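Local coordinates for FAD:protein FMN transferase (PDB 5MGY), which probably transfers FMN from FAD onto a threonine of a target protein, releasing AMP, in a reaction that depends on magnesium, at residues A[54-59]-A[154-159]. Sequence-based numbering, arbitrary orientation.
With MG (magnesium ion), chain I.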
ATOM      1  N   SER A  54     -13.334   3.785  -1.803  1.00 37.79           N
ATOM      2  CA  SER A  54     -13.253   3.342  -3.198  1.00 37.78           C
ATOM      3  C   SER A  54     -13.788   4.344  -4.208  1.00 38.81           C
ATOM      4  O   SER A  54     -14.920   4.763  -4.158  1.00 41.95           O
ATOM      5  CB  SER A  54     -14.042   2.089  -3.416  1.00 39.21           C
ATOM      6  OG  SER A  54     -13.876   1.671  -4.741  1.00 38.25           O
ATOM      7  N   THR A  55     -12.933   4.673  -5.149  1.00 39.88           N
ATOM      8  CA  THR A  55     -13.288   5.361  -6.368  1.00 43.11           C
ATOM      9  C   THR A  55     -13.997   4.478  -7.398  1.00 44.25           C
ATOM     10  O   THR A  55     -14.412   4.987  -8.398  1.00 48.58           O
ATOM     11  CB  THR A  55     -12.033   6.026  -7.054  1.00 41.31           C
ATOM     12  OG1 THR A  55     -10.999   5.074  -7.246  1.00 40.66           O
ATOM     13  CG2 THR A  55     -11.464   7.113  -6.200  1.00 40.92           C
ATOM     14  N   TYR A  56     -14.128   3.176  -7.167  1.00 46.99           N
ATOM     15  CA  TYR A  56     -14.864   2.284  -8.061  1.00 47.33           C
ATOM     16  C   TYR A  56     -16.308   2.102  -7.720  1.00 53.56           C
ATOM     17  O   TYR A  56     -16.969   1.315  -8.376  1.00 56.59           O
ATOM     18  CB  TYR A  56     -14.204   0.937  -8.104  1.00 45.51           C
ATOM     19  CG  TYR A  56     -12.879   1.007  -8.835  1.00 46.29           C
ATOM     20  CD1 TYR A  56     -12.742   0.541 -10.136  1.00 47.18           C
ATOM     21  CD2 TYR A  56     -11.730   1.564  -8.226  1.00 44.87           C
ATOM     22  CE1 TYR A  56     -11.496   0.624 -10.789  1.00 45.88           C
ATOM     23  CE2 TYR A  56     -10.491   1.645  -8.872  1.00 39.68           C
ATOM     24  CZ  TYR A  56     -10.373   1.186 -10.148  1.00 41.53           C
ATOM     25  OH  TYR A  56      -9.164   1.314 -10.791  1.00 38.94           O
ATOM     26  N   ARG A  57     -16.829   2.811  -6.719  1.00 59.03           N
ATOM     27  CA  ARG A  57     -18.274   2.913  -6.616  1.00 64.16           C
ATOM     28  C   ARG A  57     -18.725   4.312  -6.403  1.00 62.36           C
ATOM     29  O   ARG A  57     -18.072   5.034  -5.663  1.00 63.62           O
ATOM     30  CB  ARG A  57     -18.792   2.048  -5.501  1.00 71.47           C
ATOM     31  CG  ARG A  57     -18.113   2.225  -4.179  1.00 71.64           C
ATOM     32  CD  ARG A  57     -18.630   1.142  -3.257  1.00 75.38           C
ATOM     33  NE  ARG A  57     -19.867   1.497  -2.580  1.00 78.54           N
ATOM     34  CZ  ARG A  57     -20.353   0.847  -1.531  1.00 73.69           C
ATOM     35  NH1 ARG A  57     -19.715  -0.207  -1.057  1.00 69.40           N
ATOM     36  NH2 ARG A  57     -21.466   1.268  -0.944  1.00 75.37           N
ATOM     37  N   SER A  58     -19.872   4.640  -6.993  1.00 59.49           N
ATOM     38  CA  SER A  58     -20.330   6.013  -7.095  1.00 60.99           C
ATOM     39  C   SER A  58     -20.888   6.592  -5.799  1.00 59.16           C
ATOM     40  O   SER A  58     -20.888   7.843  -5.614  1.00 53.58           O
ATOM     41  CB  SER A  58     -21.364   6.114  -8.198  1.00 66.00           C
ATOM     42  OG  SER A  58     -22.219   4.992  -8.143  1.00 63.71           O
ATOM     43  N   ASP A  59     -21.311   5.709  -4.881  1.00 58.24           N
ATOM     44  CA  ASP A  59     -21.889   6.184  -3.614  1.00 57.98           C
ATOM     45  C   ASP A  59     -20.885   6.285  -2.524  1.00 48.98           C
ATOM     46  O   ASP A  59     -21.254   6.389  -1.375  1.00 47.70           O
ATOM     47  CB  ASP A  59     -23.083   5.347  -3.171  1.00 66.42           C
ATOM     48  CG  ASP A  59     -22.702   3.950  -2.788  1.00 69.45           C
ATOM     49  OD1 ASP A  59     -23.391   3.384  -1.895  1.00 79.32           O
ATOM     50  OD2 ASP A  59     -21.724   3.430  -3.378  1.00 66.72           O
ATOM     51  N   ASP A 154      -7.472   9.517  -4.513  1.00 32.46           N
ATOM     52  CA  ASP A 154      -7.352   8.054  -4.699  1.00 34.89           C
ATOM     53  C   ASP A 154      -6.472   7.514  -3.553  1.00 34.41           C
ATOM     54  O   ASP A 154      -5.351   7.971  -3.335  1.00 34.39           O
ATOM     55  CB  ASP A 154      -6.719   7.683  -6.055  1.00 36.74           C
ATOM     56  CG  ASP A 154      -6.816   6.181  -6.371  1.00 38.64           C
ATOM     57  OD1 ASP A 154      -7.234   5.758  -7.497  1.00 42.44           O
ATOM     58  OD2 ASP A 154      -6.505   5.407  -5.468  1.00 38.92           O
ATOM     59  N   PHE A 155      -6.974   6.517  -2.854  1.00 33.67           N
ATOM     60  CA  PHE A 155      -6.355   6.084  -1.651  1.00 34.33           C
ATOM     61  C   PHE A 155      -5.637   4.754  -1.820  1.00 33.70           C
ATOM     62  O   PHE A 155      -5.155   4.185  -0.835  1.00 35.61           O
ATOM     63  CB  PHE A 155      -7.441   6.011  -0.524  1.00 37.68           C
ATOM     64  CG  PHE A 155      -7.817   7.366   0.023  1.00 37.34           C
ATOM     65  CD1 PHE A 155      -6.941   8.078   0.852  1.00 36.37           C
ATOM     66  CD2 PHE A 155      -9.019   7.932  -0.317  1.00 37.38           C
ATOM     67  CE1 PHE A 155      -7.272   9.339   1.302  1.00 37.83           C
ATOM     68  CE2 PHE A 155      -9.361   9.187   0.135  1.00 38.55           C
ATOM     69  CZ  PHE A 155      -8.484   9.904   0.940  1.00 38.72           C
ATOM     70  N   ASN A 156      -5.538   4.264  -3.056  1.00 33.79           N
ATOM     71  CA  ASN A 156      -5.118   2.875  -3.325  1.00 32.22           C
ATOM     72  C   ASN A 156      -3.697   2.633  -2.901  1.00 31.93           C
ATOM     73  O   ASN A 156      -3.378   1.558  -2.503  1.00 34.11           O
ATOM     74  CB  ASN A 156      -5.304   2.451  -4.799  1.00 31.80           C
ATOM     75  CG  ASN A 156      -6.549   1.590  -5.055  1.00 31.53           C
ATOM     76  OD1 ASN A 156      -6.999   0.817  -4.223  1.00 32.56           O
ATOM     77  ND2 ASN A 156      -7.049   1.677  -6.249  1.00 31.74           N
ATOM     78  N   SER A 157      -2.854   3.641  -2.899  1.00 34.81           N
ATOM     79  CA  SER A 157      -1.450   3.447  -2.567  1.00 35.44           C
ATOM     80  C   SER A 157      -1.248   3.088  -1.089  1.00 33.77           C
ATOM     81  O   SER A 157      -0.241   2.400  -0.761  1.00 34.81           O
ATOM     82  CB  SER A 157      -0.627   4.677  -2.975  1.00 36.07           C
ATOM     83  OG  SER A 157      -1.053   5.792  -2.256  1.00 39.33           O
ATOM     84  N   ILE A 158      -2.197   3.524  -0.240  1.00 31.13           N
ATOM     85  CA  ILE A 158      -2.294   3.133   1.209  1.00 31.77           C
ATOM     86  C   ILE A 158      -3.478   2.298   1.792  1.00 31.38           C
ATOM     87  O   ILE A 158      -3.393   1.845   2.958  1.00 29.65           O
ATOM     88  CB  ILE A 158      -2.096   4.324   2.165  1.00 30.17           C
ATOM     89  CG1 ILE A 158      -2.994   5.487   1.847  1.00 32.93           C
ATOM     90  CG2 ILE A 158      -0.705   4.797   2.044  1.00 31.11           C
ATOM     91  CD1 ILE A 158      -2.925   6.645   2.873  1.00 31.62           C
ATOM     92  N   ALA A 159      -4.549   2.080   1.034  1.00 30.83           N
ATOM     93  CA  ALA A 159      -5.780   1.415   1.618  1.00 30.16           C
ATOM     94  C   ALA A 159      -5.518   0.007   2.189  1.00 29.19           C
ATOM     95  O   ALA A 159      -5.844  -0.260   3.327  1.00 29.46           O
ATOM     96  CB  ALA A 159      -6.908   1.360   0.622  1.00 28.48           C
TER
HETATM   97 MG    MG I 401       0.706   0.855  -2.258  1.00 51.00          MG
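The magnesium-bearing loop of this ApbE-family flavin transferase, 154-159, meets the linker 54-59 between helices 35-53 and 61-67 through T55 with D154 and Y56 with N156, a worked example of two loops that are each ordered by their own turn and touch only lightly. The T55 side chain points toward 154-159 and crosses that of D154 at about a right angle, and its OG1 comes to 3.8 Å from OD1 of D154, too long for a hydrogen bond. Beside it, the Y56 ring meets the N156 amide obliquely, CE2 of Y56 lying 4.3 Å from ND2 of N156. With CG anti to its own backbone nitrogen (chi1 -170°), D154 leaves OD1 on the T55 side, while OD2 accepts the backbone N-H of N156 at 2.8 Å, nearly in line with the C-O bond, closing an Asx turn. An alanine in place of D154 would probably leave that N-H without its carboxylate acceptor and the turn before the metal ligand less firmly set. E103 brings a second carboxylate close to OD1 of D154. The linker has its own order: OG of S54 accepts the backbone N of Y56 at 2.9 Å in an ST turn, while R57 grips D59 side-on, its NE 2.8 Å from OD2 of D59 and its NH2 bonded to OD1. Further along the second segment, the carbonyl O of S157 binds magnesium at 2.4 Å, with D271 and T275 supplying the other protein ligands. An Asx turn leading to a backbone carbonyl ligand just ahead of helix 159-173 thus supplies one of the three protein ligands of the magnesium site in this ApbE-family protein.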